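Phospho-2-dehydro-3-deoxyheptonate aldolase (Francisella tularensis, PDB 3TQK) probably catalyses the condensation of phosphoenolpyruvate with D-erythrose 4-phosphate to DAHP, the first step of chorismate biosynthesis. Local coordinates at residues A[37-42]-A[83-88]; A[260-265]-A[281-286]; A[91-96]-A[140-145]. All blocks are in the same frame, centred on the assembly; numbering follows the deposited sequence.

Interaction 1 of 3, residues A[37-42]-A[83-88]; sequences RKEIAN and DILIIM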
# COMPACT_ATOMS: atom_id res chain seq x y z
N ARG A 37 9.77 18.08 17.36
CA ARG A 37 9.06 16.81 17.55
C ARG A 37 8.28 16.80 18.86
O ARG A 37 7.14 16.32 18.90
CB ARG A 37 10.01 15.62 17.52
CG ARG A 37 10.37 15.16 16.14
CD ARG A 37 11.28 13.96 16.21
NE ARG A 37 11.63 13.42 14.91
CZ ARG A 37 12.56 12.48 14.72
NH1 ARG A 37 13.22 11.98 15.75
NH2 ARG A 37 12.83 12.03 13.50
N LYS A 38 8.90 17.28 19.93
CA LYS A 38 8.21 17.39 21.22
C LYS A 38 7.03 18.35 21.08
O LYS A 38 5.92 18.06 21.52
CB LYS A 38 9.14 17.86 22.33
CG LYS A 38 10.20 16.86 22.77
CD LYS A 38 11.00 17.45 23.95
CE LYS A 38 12.43 16.90 24.04
NZ LYS A 38 13.33 17.89 24.76
N GLU A 39 7.28 19.48 20.43
CA GLU A 39 6.24 20.47 20.20
C GLU A 39 5.04 19.95 19.40
O GLU A 39 3.90 20.20 19.78
CB GLU A 39 6.83 21.72 19.55
CG GLU A 39 7.79 22.48 20.51
CD GLU A 39 8.25 23.83 19.96
OE1 GLU A 39 7.83 24.21 18.84
OE2 GLU A 39 9.02 24.53 20.68
N ILE A 40 5.26 19.22 18.30
CA ILE A 40 4.11 18.72 17.51
C ILE A 40 3.39 17.59 18.25
O ILE A 40 2.16 17.48 18.16
CB ILE A 40 4.50 18.26 16.07
CG1 ILE A 40 3.25 18.03 15.21
CG2 ILE A 40 5.37 17.00 16.09
CD1 ILE A 40 2.32 19.20 15.09
N ALA A 41 4.13 16.75 18.98
CA ALA A 41 3.50 15.68 19.77
C ALA A 41 2.50 16.27 20.79
O ALA A 41 1.38 15.77 20.91
CB ALA A 41 4.56 14.81 20.49
N ASN A 42 2.89 17.34 21.47
CA ASN A 42 2.03 18.00 22.45
C ASN A 42 0.82 18.66 21.82
O ASN A 42 -0.27 18.63 22.38
CB ASN A 42 2.83 19.03 23.24
CG ASN A 42 3.68 18.39 24.32
OD1 ASN A 42 3.21 17.55 25.08
ND2 ASN A 42 4.94 18.81 24.41
N ASP A 83 1.38 31.28 18.53
CA ASP A 83 0.06 30.80 18.10
C ASP A 83 0.09 29.59 17.18
O ASP A 83 -0.86 28.82 17.13
CB ASP A 83 -0.67 31.93 17.39
CG ASP A 83 -0.88 33.13 18.29
OD1 ASP A 83 -1.22 32.89 19.46
OD2 ASP A 83 -0.70 34.28 17.84
N ILE A 84 1.20 29.41 16.48
CA ILE A 84 1.28 28.48 15.36
C ILE A 84 2.63 27.77 15.36
O ILE A 84 3.65 28.41 15.58
CB ILE A 84 1.16 29.28 14.05
CG1 ILE A 84 -0.29 29.48 13.66
CG2 ILE A 84 1.84 28.60 12.91
CD1 ILE A 84 -0.41 30.40 12.45
N LEU A 85 2.63 26.46 15.12
CA LEU A 85 3.88 25.74 14.84
C LEU A 85 3.96 25.51 13.33
O LEU A 85 3.13 24.79 12.77
CB LEU A 85 3.93 24.41 15.58
CG LEU A 85 5.20 23.57 15.36
CD1 LEU A 85 6.46 24.30 15.84
CD2 LEU A 85 5.08 22.20 16.04
N ILE A 86 4.93 26.16 12.69
CA ILE A 86 5.11 26.07 11.25
C ILE A 86 6.08 24.94 10.95
O ILE A 86 7.18 24.90 11.52
CB ILE A 86 5.64 27.38 10.63
CG1 ILE A 86 4.56 28.46 10.68
CG2 ILE A 86 6.05 27.16 9.18
CD1 ILE A 86 5.06 29.85 10.44
N ILE A 87 5.64 24.03 10.10
CA ILE A 87 6.45 22.91 9.65
C ILE A 87 6.47 22.95 8.13
O ILE A 87 5.42 22.99 7.50
CB ILE A 87 5.87 21.56 10.08
CG1 ILE A 87 5.77 21.48 11.61
CG2 ILE A 87 6.74 20.41 9.53
CD1 ILE A 87 5.14 20.21 12.10
N MSE A 88 7.66 22.97 7.54
CA MSE A 88 7.72 23.06 6.10
C MSE A 88 7.53 21.74 5.40
O MSE A 88 8.17 20.75 5.72
CB MSE A 88 9.02 23.62 5.59
CG MSE A 88 8.99 23.59 4.06
SE MSE A 88 10.18 24.78 3.36
CE MSE A 88 10.27 24.25 1.47
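Leu85 and Ile87 of strand 84-89 pack against Glu39 and Ile40 of helix 27-45. The helix and strand segments cross at -121°, with their axes 10.0 Å apart at the closest point. Segment 83-88 starts with Asp83, whose carboxylate pairs with Arg345, while Ile84 and Ile86 turn outward onto helices 327-344 and 63-80 respectively.

Leu85 is the main contact residue. Its CG is anti to the backbone N (chi1 180°), and this carries both methyls out to the helix. CD1 lies against the Glu39 carboxylate, with Leu85 CD1 3.3 Å from Glu39 OE1. CD2 rests on the backbone at the start of Ile40, with Leu85 CD2 3.7 Å from Ile40 N. The same methyl also meets the side chains: Leu85 CD2 is 4.0 Å from Ile40 CB and 4.0 Å from Glu39 CB. The Leu85 and Ile40 side chains cross at about a right angle.

Two residues on, Ile87 again faces the helix side. It gives one end-methyl contact, Ile87 CD1 to Ile40 CD1 at 4.2 Å. Leu85 and Ile87 therefore face the barrel interior, and helix 27-45 lies across the N-terminal end of the strands. Ile40 also touches Ala52 on the neighbouring strand 51-56 and Thr155.

The contact is mostly apolar, methyls against methyls and against the helix backbone at Ile40. The Glu39 carboxylate is the polar group at its margin. Its OE1 forms a salt bridge to Arg50, which probably offsets the cost of resting a charged oxygen against a leucine methyl.

Interaction 2 of 3, residues A[260-265]-A[281-286]; sequences VMIDCS and ADICEQ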
# COMPACT_ATOMS: atom_id res chain seq x y z
N VAL A 260 -7.34 16.11 15.35
CA VAL A 260 -7.55 16.05 13.90
C VAL A 260 -6.77 17.14 13.18
O VAL A 260 -6.75 18.29 13.61
CB VAL A 260 -9.05 16.24 13.58
CG1 VAL A 260 -9.28 16.36 12.09
CG2 VAL A 260 -9.87 15.08 14.15
N MSE A 261 -6.13 16.76 12.08
CA MSE A 261 -5.54 17.70 11.13
C MSE A 261 -6.41 17.75 9.86
O MSE A 261 -6.93 16.72 9.43
CB MSE A 261 -4.12 17.26 10.76
CG MSE A 261 -3.50 18.05 9.59
SE MSE A 261 -1.66 17.54 9.22
CE MSE A 261 -0.79 18.17 10.87
N ILE A 262 -6.54 18.94 9.26
CA ILE A 262 -7.31 19.08 8.03
C ILE A 262 -6.46 19.63 6.87
O ILE A 262 -5.83 20.68 6.98
CB ILE A 262 -8.55 19.97 8.24
CG1 ILE A 262 -9.34 19.49 9.46
CG2 ILE A 262 -9.44 19.95 6.99
CD1 ILE A 262 -10.60 20.27 9.75
N ASP A 263 -6.45 18.92 5.76
CA ASP A 263 -5.78 19.37 4.54
C ASP A 263 -6.69 20.39 3.88
O ASP A 263 -7.82 20.07 3.56
CB ASP A 263 -5.56 18.18 3.61
CG ASP A 263 -4.60 18.49 2.45
OD1 ASP A 263 -4.38 19.68 2.14
OD2 ASP A 263 -4.07 17.53 1.84
N CYS A 264 -6.22 21.63 3.70
CA CYS A 264 -7.02 22.62 2.98
C CYS A 264 -7.03 22.38 1.46
O CYS A 264 -7.85 22.97 0.75
CB CYS A 264 -6.50 24.04 3.23
SG CYS A 264 -6.46 24.52 4.95
N SER A 265 -6.12 21.54 0.98
CA SER A 265 -5.91 21.33 -0.45
C SER A 265 -6.46 19.97 -0.90
O SER A 265 -7.32 19.38 -0.24
CB SER A 265 -4.41 21.43 -0.76
OG SER A 265 -4.18 21.65 -2.13
N ALA A 281 -11.04 29.30 6.15
CA ALA A 281 -11.98 30.18 6.86
C ALA A 281 -12.96 29.38 7.71
O ALA A 281 -13.28 29.78 8.83
CB ALA A 281 -12.74 31.07 5.88
N ASP A 282 -13.45 28.27 7.17
CA ASP A 282 -14.35 27.37 7.91
C ASP A 282 -13.60 26.72 9.08
O ASP A 282 -14.14 26.60 10.18
CB ASP A 282 -14.90 26.30 6.96
CG ASP A 282 -16.06 25.51 7.56
OD1 ASP A 282 -15.83 24.71 8.48
OD2 ASP A 282 -17.20 25.66 7.07
N ILE A 283 -12.36 26.32 8.83
CA ILE A 283 -11.54 25.67 9.86
C ILE A 283 -11.19 26.64 11.01
O ILE A 283 -11.19 26.25 12.17
CB ILE A 283 -10.26 25.07 9.25
CG1 ILE A 283 -10.61 23.91 8.31
CG2 ILE A 283 -9.31 24.59 10.34
CD1 ILE A 283 -9.46 23.39 7.51
N CYS A 284 -10.90 27.89 10.68
CA CYS A 284 -10.59 28.90 11.69
C CYS A 284 -11.78 29.16 12.60
O CYS A 284 -11.62 29.26 13.82
CB CYS A 284 -10.10 30.19 11.05
SG CYS A 284 -8.48 29.98 10.32
N GLU A 285 -12.97 29.26 12.01
CA GLU A 285 -14.19 29.44 12.81
C GLU A 285 -14.33 28.27 13.79
O GLU A 285 -14.69 28.48 14.95
CB GLU A 285 -15.43 29.56 11.92
CG GLU A 285 -16.78 29.63 12.66
CD GLU A 285 -17.06 30.96 13.39
OE1 GLU A 285 -16.24 31.91 13.30
OE2 GLU A 285 -18.12 31.05 14.04
N GLN A 286 -14.02 27.06 13.33
CA GLN A 286 -14.10 25.88 14.19
C GLN A 286 -13.05 25.93 15.29
O GLN A 286 -13.36 25.66 16.45
CB GLN A 286 -13.92 24.59 13.39
CG GLN A 286 -15.12 24.17 12.58
CD GLN A 286 -14.87 22.86 11.86
OE1 GLN A 286 -14.73 21.81 12.48
NE2 GLN A 286 -14.77 22.92 10.53
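Ile283 of helix 276-289 meets Ile262 of strand 260-263, and their side chains meet tip to tip. From its CB, the Ile283 chain heads for the strand. CG1 is anti to the carbonyl carbon (chi1 -66°), and the next torsion is extended (chi2 172°), which stretches the branch away from the helix. CG1 comes first to the end of the partner chain: Ile283 CG1 is 3.9 Å from Ile262 CD1.

The tip, CD1, does most of the touching. Ile283 CD1 lies 3.5 Å from Ile262 CG2, which is tighter than usual for two methyls. Ile283 CD1 is also 3.6 Å from Ile262 CB and 4.0 Å from Ile262 CD1, so it lies over CB, between the CG2 and CD1 methyls of Ile262. Ile283 CD1 also meets sulfur, 4.1 Å from Cys264 SG. All three of these residues are buried.

Gln286, three residues further along, is tied down by its amide: Gln286 NE2 donates to Asp282 OD1 at 2.9 Å and also bonds to Phe239 O. Ile262 and Gln286 both touch Val244 of helix 241-253 and Ile293 of strand 293-299.

Asp263 points away from the helix. Asp263 OD1 accepts from Ser265 N at 2.8 Å, forming an Asx turn, and the NH approaches from above the carboxylate plane. Its OD2 forms a salt bridge with Lys183 and a hydrogen bond with ND1 of His266, a manganese ligand, and Ser265 OG hydrogen-bonds Glu299 OE1 of another ligand.

A barrel strand thus sends one side chain out to helix 276-289 and the next toward the metal centre. This is the strand-to-helix packing of a beta-alpha-beta unit in a TIM barrel, here between the seventh strand and the helix leading to the eighth.

Interaction 3 of 3, residues A[91-96]-A[140-145]; sequences YFEKPR and EFLDVI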
# COMPACT_ATOMS: atom_id res chain seq x y z
N TYR A 91 8.00 17.47 0.15
CA TYR A 91 7.52 16.22 -0.42
C TYR A 91 8.29 15.82 -1.67
O TYR A 91 8.59 16.66 -2.51
CB TYR A 91 6.03 16.30 -0.73
CG TYR A 91 5.16 15.99 0.46
CD1 TYR A 91 5.39 16.60 1.69
CD2 TYR A 91 4.12 15.07 0.37
CE1 TYR A 91 4.60 16.32 2.79
CE2 TYR A 91 3.32 14.79 1.48
CZ TYR A 91 3.56 15.43 2.69
OH TYR A 91 2.78 15.17 3.79
N PHE A 92 8.61 14.54 -1.78
CA PHE A 92 9.49 14.08 -2.86
C PHE A 92 8.81 13.10 -3.83
O PHE A 92 9.49 12.42 -4.60
CB PHE A 92 10.75 13.45 -2.27
CG PHE A 92 11.60 14.41 -1.50
CD1 PHE A 92 12.16 15.51 -2.13
CD2 PHE A 92 11.84 14.23 -0.15
CE1 PHE A 92 12.96 16.40 -1.44
CE2 PHE A 92 12.64 15.11 0.55
CZ PHE A 92 13.20 16.20 -0.10
N GLU A 93 7.48 13.06 -3.80
CA GLU A 93 6.74 12.11 -4.62
C GLU A 93 5.34 12.66 -4.95
O GLU A 93 4.69 13.28 -4.11
CB GLU A 93 6.65 10.76 -3.89
CG GLU A 93 6.32 9.54 -4.77
CD GLU A 93 4.88 9.02 -4.60
OE1 GLU A 93 3.99 9.80 -4.17
OE2 GLU A 93 4.64 7.83 -4.90
N LYS A 94 4.90 12.44 -6.18
CA LYS A 94 3.57 12.83 -6.62
C LYS A 94 2.77 11.58 -7.00
O LYS A 94 3.19 10.81 -7.86
CB LYS A 94 3.68 13.77 -7.83
CG LYS A 94 2.34 14.18 -8.45
CD LYS A 94 1.43 14.90 -7.47
CE LYS A 94 0.12 15.30 -8.15
NZ LYS A 94 -0.73 14.13 -8.39
N PRO A 95 1.63 11.36 -6.33
CA PRO A 95 0.71 10.29 -6.75
C PRO A 95 0.20 10.47 -8.18
O PRO A 95 -0.15 11.59 -8.59
CB PRO A 95 -0.46 10.39 -5.76
CG PRO A 95 -0.13 11.57 -4.82
CD PRO A 95 1.30 11.89 -4.98
N ARG A 96 0.14 9.36 -8.92
CA ARG A 96 -0.38 9.32 -10.30
C ARG A 96 -1.40 8.19 -10.46
O ARG A 96 -1.16 7.07 -10.00
CB ARG A 96 0.75 9.10 -11.30
CG ARG A 96 1.89 10.12 -11.24
CD ARG A 96 1.47 11.51 -11.74
NE ARG A 96 2.56 12.49 -11.61
CZ ARG A 96 2.47 13.78 -11.93
NH1 ARG A 96 1.35 14.29 -12.42
NH2 ARG A 96 3.53 14.57 -11.77
N GLU A 140 6.24 12.74 3.08
CA GLU A 140 5.49 11.49 3.08
C GLU A 140 6.44 10.31 3.13
O GLU A 140 7.41 10.25 2.38
CB GLU A 140 4.58 11.35 1.86
CG GLU A 140 3.64 10.15 1.99
CD GLU A 140 2.75 9.93 0.79
OE1 GLU A 140 2.43 10.92 0.09
OE2 GLU A 140 2.33 8.76 0.57
N PHE A 141 6.15 9.39 4.05
CA PHE A 141 6.91 8.16 4.15
C PHE A 141 6.27 7.15 3.19
O PHE A 141 5.14 6.71 3.39
CB PHE A 141 6.92 7.68 5.60
CG PHE A 141 7.75 8.54 6.53
CD1 PHE A 141 9.12 8.61 6.38
CD2 PHE A 141 7.16 9.29 7.53
CE1 PHE A 141 9.90 9.40 7.23
CE2 PHE A 141 7.94 10.07 8.38
CZ PHE A 141 9.31 10.11 8.23
N LEU A 142 7.03 6.78 2.16
CA LEU A 142 6.50 6.09 0.97
C LEU A 142 6.69 4.57 0.95
O LEU A 142 5.85 3.84 0.40
CB LEU A 142 7.22 6.66 -0.26
CG LEU A 142 7.11 8.16 -0.53
CD1 LEU A 142 8.25 8.67 -1.42
CD2 LEU A 142 5.74 8.42 -1.15
N ASP A 143 7.80 4.09 1.54
CA ASP A 143 8.19 2.67 1.45
C ASP A 143 9.19 2.31 2.55
O ASP A 143 9.46 3.14 3.42
CB ASP A 143 8.75 2.40 0.06
CG ASP A 143 10.13 3.01 -0.16
OD1 ASP A 143 10.61 3.74 0.69
OD2 ASP A 143 10.75 2.73 -1.21
N VAL A 144 9.75 1.09 2.53
CA VAL A 144 10.65 0.65 3.61
C VAL A 144 12.13 0.92 3.32
O VAL A 144 13.00 0.48 4.09
CB VAL A 144 10.45 -0.86 3.96
CG1 VAL A 144 9.01 -1.12 4.40
CG2 VAL A 144 10.85 -1.77 2.79
N ILE A 145 12.42 1.63 2.23
CA ILE A 145 13.80 1.85 1.80
C ILE A 145 14.20 3.32 1.96
O ILE A 145 15.21 3.62 2.60
CB ILE A 145 14.01 1.33 0.34
CG1 ILE A 145 13.87 -0.20 0.32
CG2 ILE A 145 15.37 1.72 -0.19
CD1 ILE A 145 13.84 -0.84 -1.10
O HOH W 1 6.99 12.83 -0.18
O HOH W 2 4.80 12.06 -1.30
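One face of the Tyr91 ring is covered by the backbone of Glu140, whose N sits 3.7 Å above the plane, over the ring centre. On the same face, Glu140 CB lies out beyond the CE2 side, 3.7 Å from Tyr91 CE2. The Glu140 carboxylate is not stacked on the ring; the two planes are 62° apart. Arg89 adds a cation-pi contact to the same ring.

Further along, Leu142 lies obliquely across Glu93. Both methyls touch Glu93 CB, Leu142 CD1 at 3.6 Å, and CD2 reaches on to the carboxylate carbon CD. Glu93 is bent at chi2 (-105°), which folds the carboxylate back beside that methyl.

Two waters join the loops. One accepts from Phe92 N and, weakly, from Glu140 N. The other donates to Glu93 O and to Glu140 OE1, the latter at 3.0 Å. Glu93 also packs on Gln167 of the second subunit.

An acetate, probably from the crystallisation liquor, lies about 4 Å from the Glu140 side chain. The Tyr91 side chain is about 7 Å from the manganese. Both segments lie at the C-terminal ends of barrel strands, the usual active-site side of a TIM barrel.

How the interactions relate
The three contacts belong to one TIM barrel. Interaction 1 lies where a helix covers the N-terminal end, away from the metal. Interaction 3 lies at the C-terminal end, and its first segment continues almost directly from the strand of interaction 1. Their centres are about 22 Å apart, on opposite sides of the chain's centre. Interaction 2 fastens a later strand to an outer helix; its centre is about 16 Å from that of interaction 1. Interactions 2 and 3 are about 24 Å apart between centres, yet both approach the manganese site of Cys58, His266, Glu299 and Asp322. The Cys264 side chain of interaction 2 is about 11 Å from the metal.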